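Local coordinates for protein alkyl hydroperoxide reductase/ Thiol specific antioxidant/ Mal allergen (Burkholderia ambifaria, PDB 5ENU) that probably reduces hydrogen peroxide and organic hydroperoxides through a reactive cysteine, acting as a peroxiredoxin, at residues 126-130 with 141-147; 40-44 with 105-111; 75-79 with 122-126. All coordinates share one frame; numbering follows the deposited sequence.

Contact 1: residues 126-130 with 141-147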
ATOM      1  N   GLU A 126       9.598  -5.290  -0.779  1.00 10.87           N
ATOM      2  CA  GLU A 126       9.544  -5.222  -2.229  1.00 11.58           C
ATOM      3  C   GLU A 126       8.393  -4.292  -2.615  1.00 10.20           C
ATOM      4  O   GLU A 126       7.245  -4.555  -2.255  1.00 10.60           O
ATOM      5  CB  GLU A 126       9.266  -6.641  -2.734  1.00 14.72           C
ATOM      6  CG  GLU A 126       9.216  -6.768  -4.232  1.00 17.94           C
ATOM      7  CD  GLU A 126       9.247  -8.210  -4.704  1.00 21.61           C
ATOM      8  OE1 GLU A 126       8.316  -8.977  -4.389  1.00 21.67           O
ATOM      9  OE2 GLU A 126      10.226  -8.577  -5.381  1.00 25.16           O
ATOM     10  N   ARG A 127       8.697  -3.186  -3.312  1.00 10.11           N
ATOM     11  CA  ARG A 127       7.657  -2.241  -3.732  1.00  9.23           C
ATOM     12  C   ARG A 127       6.565  -2.970  -4.512  1.00  8.34           C
ATOM     13  O   ARG A 127       6.837  -3.572  -5.552  1.00  9.42           O
ATOM     14  CB  ARG A 127       8.258  -1.136  -4.617  1.00  8.99           C
ATOM     15  CG  ARG A 127       7.306   0.037  -4.867  1.00  8.13           C
ATOM     16  CD  ARG A 127       7.883   1.057  -5.869  1.00  8.98           C
ATOM     17  NE  ARG A 127       9.226   1.495  -5.505  1.00 11.21           N
ATOM     18  CZ  ARG A 127       9.489   2.409  -4.569  1.00 11.36           C
ATOM     19  NH1 ARG A 127      10.747   2.697  -4.261  1.00 12.09           N
ATOM     20  NH2 ARG A 127       8.503   3.045  -3.929  1.00 10.90           N
ATOM     21  N   SER A 128       5.336  -2.924  -3.998  1.00  8.21           N
ATOM     22  CA  SER A 128       4.245  -3.743  -4.509  1.00  8.29           C
ATOM     23  C   SER A 128       2.939  -3.009  -4.252  1.00  7.59           C
ATOM     24  O   SER A 128       2.806  -2.294  -3.250  1.00  8.82           O
ATOM     25  CB  SER A 128       4.176  -5.109  -3.804  1.00  7.75           C
ATOM     26  OG  SER A 128       5.410  -5.789  -3.876  1.00  9.60           O
ATOM     27  N   THR A 129       1.955  -3.245  -5.122  1.00  7.36           N
ATOM     28  CA  THR A 129       0.641  -2.609  -5.015  1.00  6.89           C
ATOM     29  C   THR A 129      -0.446  -3.647  -5.203  1.00  7.72           C
ATOM     30  O   THR A 129      -0.267  -4.613  -5.947  1.00  7.90           O
ATOM     31  CB  THR A 129       0.513  -1.492  -6.036  1.00  7.62           C
ATOM     32  OG1 THR A 129       1.576  -0.571  -5.810  1.00  7.51           O
ATOM     33  CG2 THR A 129      -0.839  -0.772  -5.956  1.00  9.30           C
ATOM     34  N   PHE A 130      -1.567  -3.435  -4.515  1.00  6.33           N
ATOM     35  CA  PHE A 130      -2.694  -4.357  -4.518  1.00  6.68           C
ATOM     36  C   PHE A 130      -3.977  -3.574  -4.730  1.00  6.55           C
ATOM     37  O   PHE A 130      -4.200  -2.555  -4.074  1.00  8.15           O
ATOM     38  CB  PHE A 130      -2.721  -5.097  -3.186  1.00  6.48           C
ATOM     39  CG  PHE A 130      -1.463  -5.877  -2.947  1.00  7.07           C
ATOM     40  CD1 PHE A 130      -1.329  -7.173  -3.457  1.00  7.92           C
ATOM     41  CD2 PHE A 130      -0.373  -5.296  -2.294  1.00  7.81           C
ATOM     42  CE1 PHE A 130      -0.138  -7.882  -3.279  1.00  8.71           C
ATOM     43  CE2 PHE A 130       0.813  -6.011  -2.132  1.00  7.43           C
ATOM     44  CZ  PHE A 130       0.917  -7.302  -2.615  1.00  7.76           C
ATOM     45  N   ALA A 141      -2.473  -7.682  -8.449  1.00  8.08           N
ATOM     46  CA  ALA A 141      -1.247  -7.436  -7.711  1.00  8.46           C
ATOM     47  C   ALA A 141      -0.170  -7.006  -8.690  1.00  8.33           C
ATOM     48  O   ALA A 141      -0.114  -7.493  -9.826  1.00  9.81           O
ATOM     49  CB  ALA A 141      -0.773  -8.704  -6.991  1.00 10.41           C
ATOM     50  N   TRP A 142       0.687  -6.089  -8.242  1.00  7.52           N
ATOM     51  CA  TRP A 142       1.878  -5.695  -8.987  1.00  7.88           C
ATOM     52  C   TRP A 142       3.037  -5.843  -8.009  1.00  8.62           C
ATOM     53  O   TRP A 142       3.112  -5.082  -7.042  1.00  8.90           O
ATOM     54  CB  TRP A 142       1.779  -4.221  -9.376  1.00  7.55           C
ATOM     55  CG  TRP A 142       0.704  -3.813 -10.353  1.00  7.71           C
ATOM     56  CD1 TRP A 142       0.872  -3.559 -11.688  1.00  8.20           C
ATOM     57  CD2 TRP A 142      -0.665  -3.475 -10.047  1.00  7.07           C
ATOM     58  NE1 TRP A 142      -0.315  -3.121 -12.233  1.00  8.42           N
ATOM     59  CE2 TRP A 142      -1.272  -3.059 -11.250  1.00  7.49           C
ATOM     60  CE3 TRP A 142      -1.437  -3.498  -8.869  1.00  7.19           C
ATOM     61  CZ2 TRP A 142      -2.624  -2.671 -11.331  1.00  8.45           C
ATOM     62  CZ3 TRP A 142      -2.789  -3.104  -8.944  1.00  8.51           C
ATOM     63  CH2 TRP A 142      -3.370  -2.704 -10.174  1.00  8.99           C
ATOM     64  N   ARG A 143       3.925  -6.811  -8.223  1.00  8.29           N
ATOM     65  CA  ARG A 143       4.984  -7.075  -7.248  1.00  8.60           C
ATOM     66  C   ARG A 143       6.348  -6.651  -7.778  1.00  9.07           C
ATOM     67  O   ARG A 143       6.689  -6.933  -8.935  1.00 10.89           O
ATOM     68  CB  ARG A 143       5.005  -8.547  -6.833  1.00  9.96           C
ATOM     69  CG  ARG A 143       3.722  -8.963  -6.111  1.00 10.84           C
ATOM     70  CD  ARG A 143       3.829 -10.407  -5.594  1.00 11.30           C
ATOM     71  NE  ARG A 143       2.661 -10.847  -4.814  1.00 11.45           N
ATOM     72  CZ  ARG A 143       2.523 -10.678  -3.496  1.00 11.17           C
ATOM     73  NH1 ARG A 143       3.466 -10.055  -2.787  1.00 10.29           N
ATOM     74  NH2 ARG A 143       1.424 -11.105  -2.878  1.00 11.98           N
ATOM     75  N   GLY A 144       7.117  -5.957  -6.940  1.00  9.49           N
ATOM     76  CA  GLY A 144       8.456  -5.576  -7.369  1.00  9.88           C
ATOM     77  C   GLY A 144       8.443  -4.652  -8.569  1.00  9.31           C
ATOM     78  O   GLY A 144       9.305  -4.754  -9.448  1.00 10.87           O
ATOM     79  N   ILE A 145       7.471  -3.758  -8.643  1.00  9.32           N
ATOM     80  CA  ILE A 145       7.397  -2.893  -9.811  1.00  8.87           C
ATOM     81  C   ILE A 145       8.304  -1.676  -9.654  1.00  8.19           C
ATOM     82  O   ILE A 145       8.677  -1.266  -8.544  1.00 10.06           O
ATOM     83  CB  ILE A 145       5.944  -2.499 -10.154  1.00  8.86           C
ATOM     84  CG1 ILE A 145       5.105  -2.199  -8.904  1.00 10.77           C
ATOM     85  CG2 ILE A 145       5.274  -3.616 -11.008  1.00 11.63           C
ATOM     86  CD1 ILE A 145       5.544  -1.004  -8.061  1.00 11.47           C
ATOM     87  N   LYS A 146       8.648  -1.090 -10.793  1.00  8.80           N
ATOM     88  CA  LYS A 146       9.326   0.197 -10.792  1.00  8.58           C
ATOM     89  C   LYS A 146       8.288   1.311 -10.720  1.00  9.77           C
ATOM     90  O   LYS A 146       7.116   1.119 -11.055  1.00  9.59           O
ATOM     91  CB  LYS A 146      10.211   0.372 -12.030  1.00  9.49           C
ATOM     92  CG  LYS A 146       9.441   0.542 -13.358  1.00  8.44           C
ATOM     93  CD  LYS A 146      10.424   0.896 -14.492  1.00  9.49           C
ATOM     94  CE  LYS A 146       9.714   1.093 -15.826  1.00 10.46           C
ATOM     95  NZ  LYS A 146      10.649   1.635 -16.849  1.00 11.52           N
ATOM     96  N   VAL A 147       8.717   2.491 -10.271  1.00  8.53           N
ATOM     97  CA  VAL A 147       7.763   3.594 -10.119  1.00 10.18           C
ATOM     98  C   VAL A 147       7.271   4.145 -11.460  1.00  9.06           C
ATOM     99  O   VAL A 147       6.049   4.335 -11.617  1.00  9.45           O
ATOM    100  CB  VAL A 147       8.311   4.692  -9.191  1.00  9.98           C
ATOM    101  CG1 VAL A 147       7.329   5.875  -9.069  1.00 12.41           C
ATOM    102  CG2 VAL A 147       8.607   4.121  -7.817  1.00 10.54           C
TER
HETATM  103  O   HOH W   1       5.899  -8.515  -3.328  1.00 12.09           O
HETATM  104  O   HOH W   2      10.959   0.315  -7.277  1.00 23.78           O
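T129 and W142 pair in the antiparallel β hairpin of strands 120-132 and 138-143, part of the mixed sheet of this thioredoxin-like fold. The backbone bonds run both ways: T129 N to W142 O and W142 N to T129 O, each 2.9 Å. Beyond the strand pairing, R127 O accepts I145 N at 3.2 Å, and G144 N bonds to it weakly.

Packing differs on the two faces of the sheet. On one, the edge of the F130 ring meets a face of the R143 guanidinium, their planes 72° apart, with F130 CE1 3.6 Å from R143 NH2. R143 NH1 also bonds to F109 O. On the other, the W142 ring turns its edge to T129 O, while T129 OG1 bonds to H150.

Past the strands, the R127 chain bends at CG-CD (chi3 -52°), and V147 CG2 lies over one guanidinium face, 3.6 Å from R127 NE. R127 also forms a salt bridge to E55 and touches C52, consistent with the active-site arginine of peroxiredoxins.

Two waters bridge the segments. One joins R127 NE to I145 O. The other donates to E126 OE1 and S128 OG and accepts from R143 NH1 at 2.9 Å.

Contact 2: residues 40-44 with 105-111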
ATOM      1  N   VAL A  40      -6.716   0.912  -3.271  1.00  7.71           N
ATOM      2  CA  VAL A  40      -5.355   0.747  -3.754  1.00  7.48           C
ATOM      3  C   VAL A  40      -4.476   0.763  -2.511  1.00  7.38           C
ATOM      4  O   VAL A  40      -4.330   1.809  -1.861  1.00  8.48           O
ATOM      5  CB  VAL A  40      -4.960   1.874  -4.722  1.00  8.47           C
ATOM      6  CG1 VAL A  40      -3.468   1.783  -5.071  1.00  9.22           C
ATOM      7  CG2 VAL A  40      -5.837   1.847  -5.974  1.00 10.35           C
ATOM      8  N   LEU A  41      -3.917  -0.389  -2.156  1.00  6.52           N
ATOM      9  CA  LEU A  41      -3.032  -0.507  -1.005  1.00  7.19           C
ATOM     10  C   LEU A  41      -1.627  -0.646  -1.576  1.00  7.14           C
ATOM     11  O   LEU A  41      -1.314  -1.671  -2.191  1.00  8.11           O
ATOM     12  CB  LEU A  41      -3.420  -1.736  -0.190  1.00  8.05           C
ATOM     13  CG  LEU A  41      -2.741  -1.876   1.169  1.00  8.57           C
ATOM     14  CD1 LEU A  41      -3.185  -0.735   2.095  1.00  9.26           C
ATOM     15  CD2 LEU A  41      -3.044  -3.255   1.789  1.00  9.71           C
ATOM     16  N   TYR A  42      -0.804   0.388  -1.437  1.00  7.83           N
ATOM     17  CA  TYR A  42       0.516   0.382  -2.061  1.00  7.01           C
ATOM     18  C   TYR A  42       1.597   0.320  -0.988  1.00  6.93           C
ATOM     19  O   TYR A  42       1.608   1.151  -0.068  1.00  7.68           O
ATOM     20  CB  TYR A  42       0.732   1.530  -3.072  1.00  7.60           C
ATOM     21  CG  TYR A  42       1.149   2.898  -2.551  1.00  8.16           C
ATOM     22  CD1 TYR A  42       0.202   3.875  -2.214  1.00  7.86           C
ATOM     23  CD2 TYR A  42       2.501   3.240  -2.466  1.00  7.55           C
ATOM     24  CE1 TYR A  42       0.588   5.135  -1.768  1.00  7.19           C
ATOM     25  CE2 TYR A  42       2.898   4.510  -2.026  1.00  8.39           C
ATOM     26  CZ  TYR A  42       1.932   5.439  -1.656  1.00  7.92           C
ATOM     27  OH  TYR A  42       2.283   6.708  -1.227  1.00  9.41           O
ATOM     28  N   PHE A  43       2.479  -0.676  -1.105  1.00  7.49           N
ATOM     29  CA  PHE A  43       3.602  -0.851  -0.189  1.00  7.28           C
ATOM     30  C   PHE A  43       4.843  -0.228  -0.803  1.00  7.70           C
ATOM     31  O   PHE A  43       5.131  -0.450  -1.996  1.00  8.04           O
ATOM     32  CB  PHE A  43       3.880  -2.341   0.046  1.00  8.21           C
ATOM     33  CG  PHE A  43       2.825  -3.045   0.866  1.00  7.47           C
ATOM     34  CD1 PHE A  43       1.613  -3.399   0.309  1.00  7.85           C
ATOM     35  CD2 PHE A  43       3.066  -3.355   2.206  1.00  8.07           C
ATOM     36  CE1 PHE A  43       0.652  -4.051   1.068  1.00  9.97           C
ATOM     37  CE2 PHE A  43       2.104  -4.012   2.985  1.00  8.44           C
ATOM     38  CZ  PHE A  43       0.889  -4.351   2.405  1.00  8.90           C
ATOM     39  N   TYR A  44       5.544   0.582  -0.009  1.00  6.94           N
ATOM     40  CA  TYR A  44       6.751   1.244  -0.482  1.00  7.92           C
ATOM     41  C   TYR A  44       7.859   1.057   0.546  1.00  8.33           C
ATOM     42  O   TYR A  44       7.584   0.987   1.748  1.00  9.24           O
ATOM     43  CB  TYR A  44       6.505   2.743  -0.763  1.00  8.59           C
ATOM     44  CG  TYR A  44       6.056   3.549   0.447  1.00  8.44           C
ATOM     45  CD1 TYR A  44       4.709   3.587   0.840  1.00  9.04           C
ATOM     46  CD2 TYR A  44       6.985   4.282   1.196  1.00  8.62           C
ATOM     47  CE1 TYR A  44       4.308   4.341   1.944  1.00  9.16           C
ATOM     48  CE2 TYR A  44       6.582   5.043   2.293  1.00  8.80           C
ATOM     49  CZ  TYR A  44       5.251   5.067   2.662  1.00  8.52           C
ATOM     50  OH  TYR A  44       4.848   5.804   3.755  1.00  9.25           O
ATOM     51  N   LEU A 105       0.915  -6.371   8.086  1.00  9.00           N
ATOM     52  CA  LEU A 105       0.440  -6.293   6.706  0.51  9.10           C
ATOM     53  C   LEU A 105       1.496  -6.782   5.724  1.00  9.33           C
ATOM     54  O   LEU A 105       1.164  -7.398   4.711  1.00  9.94           O
ATOM     55  CB  LEU A 105       0.008  -4.873   6.347  0.51  9.77           C
ATOM     56  CG  LEU A 105      -1.397  -4.413   6.744  0.51 10.75           C
ATOM     57  CD1 LEU A 105      -1.551  -4.339   8.264  0.51 13.23           C
ATOM     58  CD2 LEU A 105      -1.698  -3.069   6.093  0.51  9.64           C
ATOM     59  N   CYS A 106       2.777  -6.506   6.001  1.00  9.12           N
ATOM     60  CA  CYS A 106       3.821  -6.980   5.089  1.00  9.28           C
ATOM     61  C   CYS A 106       3.832  -8.496   5.019  1.00 10.71           C
ATOM     62  O   CYS A 106       4.058  -9.082   3.947  1.00 11.30           O
ATOM     63  CB  CYS A 106       5.186  -6.463   5.530  1.00 10.27           C
ATOM     64  SG  CYS A 106       5.500  -4.713   5.270  1.00 11.95           S
ATOM     65  N   ALA A 107       3.561  -9.146   6.155  1.00 10.42           N
ATOM     66  CA  ALA A 107       3.472 -10.599   6.191  1.00 10.50           C
ATOM     67  C   ALA A 107       2.231 -11.078   5.446  1.00 11.35           C
ATOM     68  O   ALA A 107       2.300 -12.019   4.646  1.00 13.46           O
ATOM     69  CB  ALA A 107       3.436 -11.058   7.642  1.00 11.98           C
ATOM     70  N   LEU A 108       1.084 -10.434   5.694  1.00  9.97           N
ATOM     71  CA  LEU A 108      -0.169 -10.830   5.059  1.00 10.83           C
ATOM     72  C   LEU A 108      -0.083 -10.726   3.535  1.00  9.75           C
ATOM     73  O   LEU A 108      -0.564 -11.611   2.815  1.00 11.65           O
ATOM     74  CB  LEU A 108      -1.310  -9.973   5.603  1.00 10.97           C
ATOM     75  CG  LEU A 108      -2.695 -10.172   4.974  1.00 11.82           C
ATOM     76  CD1 LEU A 108      -3.127 -11.625   5.090  1.00 14.77           C
ATOM     77  CD2 LEU A 108      -3.694  -9.215   5.631  1.00 12.86           C
ATOM     78  N   PHE A 109       0.524  -9.658   3.025  1.00  9.46           N
ATOM     79  CA  PHE A 109       0.648  -9.422   1.589  1.00  9.40           C
ATOM     80  C   PHE A 109       1.920 -10.005   0.999  1.00  9.30           C
ATOM     81  O   PHE A 109       2.108  -9.940  -0.219  1.00 10.63           O
ATOM     82  CB  PHE A 109       0.489  -7.934   1.273  1.00  8.94           C
ATOM     83  CG  PHE A 109      -0.936  -7.470   1.379  1.00  7.33           C
ATOM     84  CD1 PHE A 109      -1.503  -7.171   2.620  1.00  8.50           C
ATOM     85  CD2 PHE A 109      -1.727  -7.362   0.233  1.00  9.55           C
ATOM     86  CE1 PHE A 109      -2.841  -6.776   2.710  1.00  8.36           C
ATOM     87  CE2 PHE A 109      -3.063  -6.969   0.315  1.00  9.64           C
ATOM     88  CZ  PHE A 109      -3.627  -6.675   1.557  1.00  8.19           C
ATOM     89  N   ASP A 110       2.780 -10.573   1.843  1.00 10.37           N
ATOM     90  CA  ASP A 110       3.956 -11.329   1.412  1.00 11.48           C
ATOM     91  C   ASP A 110       4.931 -10.462   0.606  1.00 11.30           C
ATOM     92  O   ASP A 110       5.426 -10.855  -0.452  1.00 13.17           O
ATOM     93  CB  ASP A 110       3.571 -12.625   0.684  1.00 15.71           C
ATOM     94  CG  ASP A 110       4.718 -13.602   0.609  1.00 22.42           C
ATOM     95  OD1 ASP A 110       5.602 -13.584   1.499  1.00 23.89           O
ATOM     96  OD2 ASP A 110       4.733 -14.387  -0.356  1.00 25.78           O
ATOM     97  N   VAL A 111       5.235  -9.273   1.137  1.00  9.24           N
ATOM     98  CA  VAL A 111       6.119  -8.325   0.449  1.00  9.84           C
ATOM     99  C   VAL A 111       7.523  -8.266   1.036  1.00 10.03           C
ATOM    100  O   VAL A 111       8.352  -7.501   0.528  1.00 10.97           O
ATOM    101  CB  VAL A 111       5.516  -6.902   0.370  1.00  8.38           C
ATOM    102  CG1 VAL A 111       4.174  -6.906  -0.355  1.00  9.55           C
ATOM    103  CG2 VAL A 111       5.380  -6.285   1.768  1.00 10.09           C
TER
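Helix 104-109 packs on the central strand 38-43 of the thioredoxin-like core, with F43 and L41 of the strand meeting F109, L105, C106 and V111. The strand and helix segments run at 106° to each other, and their axes come within 10.9 Å. All six touching residues are buried. No hydrogen bond crosses the contact, so it is held by apolar and aromatic packing.

F43 is the centre. With CG anti to the carbonyl carbon (chi1 -71°), its ring stands out from the strand and its CE1-CZ side comes to F109. F43 CZ lies 3.7 Å from F109 CD1. The two rings are inclined at 45°, neither stacked nor edge-to-face. V111 CG1 sits over one face of F43, offset toward the rim, while V111 CG2 is 3.8 Å from F43 CD2. C106 SG comes to the ring edge as a sulfur-aromatic contact, 4.1 Å from F43 CD2. L105 CB packs 4.1 Å from F43 CE2.

L41 uses one methyl. Its CD2 stands over the face of F109 in a CH-pi contact, 3.5 Å from F109 CZ. The helix closes in a Schellman motif at D110, where positive phi turns the chain and brings V111 back to the strand.

V76 of strand 71-77 touches L41 and F43, and F130 of strand 120-132 meets F109. On the other side of the strand, V40, Y42 and Y44 pack on helix 50-68.

Contact 3: residues 75-79 with 122-126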
ATOM      1  N   GLY A  75      -1.052   4.216   1.507  1.00  7.24           N
ATOM      2  CA  GLY A  75       0.335   3.786   1.437  1.00  7.84           C
ATOM      3  C   GLY A  75       0.739   3.044   2.702  1.00  7.77           C
ATOM      4  O   GLY A  75       0.215   3.307   3.779  1.00  8.31           O
ATOM      5  N   VAL A  76       1.628   2.049   2.556  1.00  6.94           N
ATOM      6  CA  VAL A  76       2.096   1.235   3.682  1.00  7.16           C
ATOM      7  C   VAL A  76       3.615   1.154   3.641  1.00  6.93           C
ATOM      8  O   VAL A  76       4.188   0.763   2.619  1.00  8.60           O
ATOM      9  CB  VAL A  76       1.541  -0.204   3.644  1.00  7.29           C
ATOM     10  CG1 VAL A  76       1.907  -0.926   4.945  1.00  8.94           C
ATOM     11  CG2 VAL A  76       0.031  -0.203   3.410  1.00  8.51           C
ATOM     12  N   SER A  77       4.264   1.483   4.760  1.00  7.42           N
ATOM     13  CA  SER A  77       5.645   1.089   4.994  1.00  7.30           C
ATOM     14  C   SER A  77       5.775   0.737   6.466  1.00  7.83           C
ATOM     15  O   SER A  77       4.833   0.916   7.250  1.00  8.59           O
ATOM     16  CB  SER A  77       6.658   2.172   4.607  1.00  8.68           C
ATOM     17  OG  SER A  77       6.755   3.155   5.632  1.00  9.31           O
ATOM     18  N   ARG A  78       6.959   0.267   6.858  1.00  6.98           N
ATOM     19  CA  ARG A  78       7.183  -0.092   8.260  1.00  7.50           C
ATOM     20  C   ARG A  78       7.647   1.092   9.109  1.00  8.78           C
ATOM     21  O   ARG A  78       7.882   0.914  10.314  1.00 10.70           O
ATOM     22  CB  ARG A  78       8.169  -1.269   8.360  1.00  9.11           C
ATOM     23  CG  ARG A  78       7.697  -2.524   7.611  1.00  9.14           C
ATOM     24  CD  ARG A  78       8.807  -3.552   7.442  1.00 10.09           C
ATOM     25  NE  ARG A  78       9.913  -3.034   6.630  1.00 10.11           N
ATOM     26  CZ  ARG A  78      11.090  -3.632   6.527  1.00 11.47           C
ATOM     27  NH1 ARG A  78      11.310  -4.783   7.158  1.00 13.59           N
ATOM     28  NH2 ARG A  78      12.029  -3.096   5.763  1.00 13.87           N
ATOM     29  N   ASP A  79       7.777   2.284   8.520  1.00  7.57           N
ATOM     30  CA  ASP A  79       8.193   3.468   9.270  1.00  8.58           C
ATOM     31  C   ASP A  79       7.194   3.795  10.379  1.00  9.31           C
ATOM     32  O   ASP A  79       6.021   3.416  10.325  1.00 10.42           O
ATOM     33  CB  ASP A  79       8.344   4.676   8.330  1.00 10.38           C
ATOM     34  CG  ASP A  79       9.450   4.478   7.326  1.00 11.73           C
ATOM     35  OD1 ASP A  79      10.623   4.563   7.747  1.00 14.90           O
ATOM     36  OD2 ASP A  79       9.164   4.177   6.148  1.00 11.22           O
ATOM     37  N   VAL A 122      19.611  -8.015   4.817  1.00 22.32           N
ATOM     38  CA  VAL A 122      18.806  -6.896   5.283  1.00 20.32           C
ATOM     39  C   VAL A 122      17.346  -7.195   4.962  1.00 16.74           C
ATOM     40  O   VAL A 122      17.025  -7.678   3.865  1.00 18.79           O
ATOM     41  CB  VAL A 122      19.283  -5.572   4.652  1.00 22.16           C
ATOM     42  CG1 VAL A 122      18.481  -4.392   5.167  1.00 24.39           C
ATOM     43  CG2 VAL A 122      20.777  -5.371   4.938  1.00 23.69           C
ATOM     44  N   ARG A 123      16.471  -6.956   5.934  1.00 13.92           N
ATOM     45  CA  ARG A 123      15.045  -7.243   5.784  1.00 13.15           C
ATOM     46  C   ARG A 123      14.355  -6.044   5.132  1.00 13.71           C
ATOM     47  O   ARG A 123      14.168  -5.003   5.772  1.00 16.05           O
ATOM     48  CB  ARG A 123      14.438  -7.557   7.151  1.00 12.02           C
ATOM     49  CG  ARG A 123      13.042  -8.159   7.067  1.00 11.37           C
ATOM     50  CD  ARG A 123      12.475  -8.396   8.464  1.00  9.89           C
ATOM     51  NE  ARG A 123      11.321  -9.286   8.422  1.00  9.18           N
ATOM     52  CZ  ARG A 123      11.416 -10.608   8.345  1.00  9.63           C
ATOM     53  NH1 ARG A 123      10.320 -11.355   8.282  1.00 10.86           N
ATOM     54  NH2 ARG A 123      12.621 -11.192   8.337  1.00 11.13           N
ATOM     55  N   GLY A 124      13.982  -6.181   3.853  1.00 15.61           N
ATOM     56  CA  GLY A 124      13.367  -5.108   3.099  1.00 16.10           C
ATOM     57  C   GLY A 124      11.939  -5.407   2.650  1.00 15.88           C
ATOM     58  O   GLY A 124      11.427  -6.520   2.805  1.00 15.72           O
ATOM     59  N   ILE A 125      11.287  -4.365   2.129  1.00 17.12           N
ATOM     60  CA  ILE A 125       9.984  -4.440   1.463  1.00 14.94           C
ATOM     61  C   ILE A 125      10.238  -4.393  -0.037  1.00 12.59           C
ATOM     62  O   ILE A 125      10.980  -3.527  -0.516  1.00 14.35           O
ATOM     63  CB  ILE A 125       9.097  -3.233   1.849  1.00 14.87           C
ATOM     64  CG1 ILE A 125       8.520  -3.373   3.254  1.00 17.90           C
ATOM     65  CG2 ILE A 125       7.963  -2.989   0.802  1.00 15.80           C
ATOM     66  CD1 ILE A 125       7.629  -2.212   3.628  1.00 19.79           C
ATOM     67  N   GLU A 126       9.598  -5.290  -0.779  1.00 10.87           N
ATOM     68  CA  GLU A 126       9.544  -5.222  -2.229  1.00 11.58           C
ATOM     69  C   GLU A 126       8.393  -4.292  -2.615  1.00 10.20           C
ATOM     70  O   GLU A 126       7.245  -4.555  -2.255  1.00 10.60           O
ATOM     71  CB  GLU A 126       9.266  -6.641  -2.734  1.00 14.72           C
ATOM     72  CG  GLU A 126       9.216  -6.768  -4.232  1.00 17.94           C
ATOM     73  CD  GLU A 126       9.247  -8.210  -4.704  1.00 21.61           C
ATOM     74  OE1 GLU A 126       8.316  -8.977  -4.389  1.00 21.67           O
ATOM     75  OE2 GLU A 126      10.226  -8.577  -5.381  1.00 25.16           O
TER
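R78 reaches across to R123 O with both terminal nitrogens of its guanidinium. R78 sits just past the end of strand 71-77, and R123 lies on strand 120-132 of the same mixed sheet. These strands are not neighbours, because strand 38-43 lies between them. The nearest CA atoms of the two segments, those of S77 and I125, are 7.9 Å apart. A long side chain spans the gap.

The grip is end-on, two donors to one acceptor. R78 NH2 gives the shorter and straighter bond, 2.9 Å to R123 O with an N-H...O angle of 156°. R78 NH1 is 3.2 Å from R123 O and its bond is more bent. The carbonyl oxygen lies nearly in the guanidinium plane. Both nitrogens approach it from the same face of the carbonyl, NH1 from well above that plane and NH2 tilted from it.

Carbon atoms of I125 and G124 line the path of the arginine. The R78 chain bends at CG-CD (chi3 -63°) and slides past I125, with I125 CG1 3.7 Å from R78 NE. I125 CD1 also packs 4.1 Å from S77 CA. G124 CA lies 3.6 Å from R78 NH2.

Other polar groups are satisfied nearby. S77 OG donates to D79 OD2 at 2.7 Å, on the anti side of the carboxylate. D79 OD2 also accepts from D47 N, which ties this turn to the loop before helix 50-68.

R78 NH1 and R123 NE are 4.7 Å apart, each in a salt bridge to E103. One carboxylate thus serves both arginines and probably balances part of their charge, while the R123 carbonyl provides a neutral acceptor that fixes the rotation of the R78 guanidinium.

How the contacts relate
From the N terminus, segment 40-44 comes first, then 75-79. Contact 2 closes when the chain reaches 105-111, a loop with 60 residues between its ends. Contact 3 opens inside that loop and closes after it, at 122-126, so contacts 2 and 3 cross. Contact 1 starts at E126, where contact 3 ends, and closes a short hairpin at 141-147. It follows contact 2 in series. All three meet on one mixed sheet. S128 O to F43 N and Y42 O to V76 N join neighbouring strands, and E126 N to V111 O ties strand 120-132 to the chain after helix 104-109.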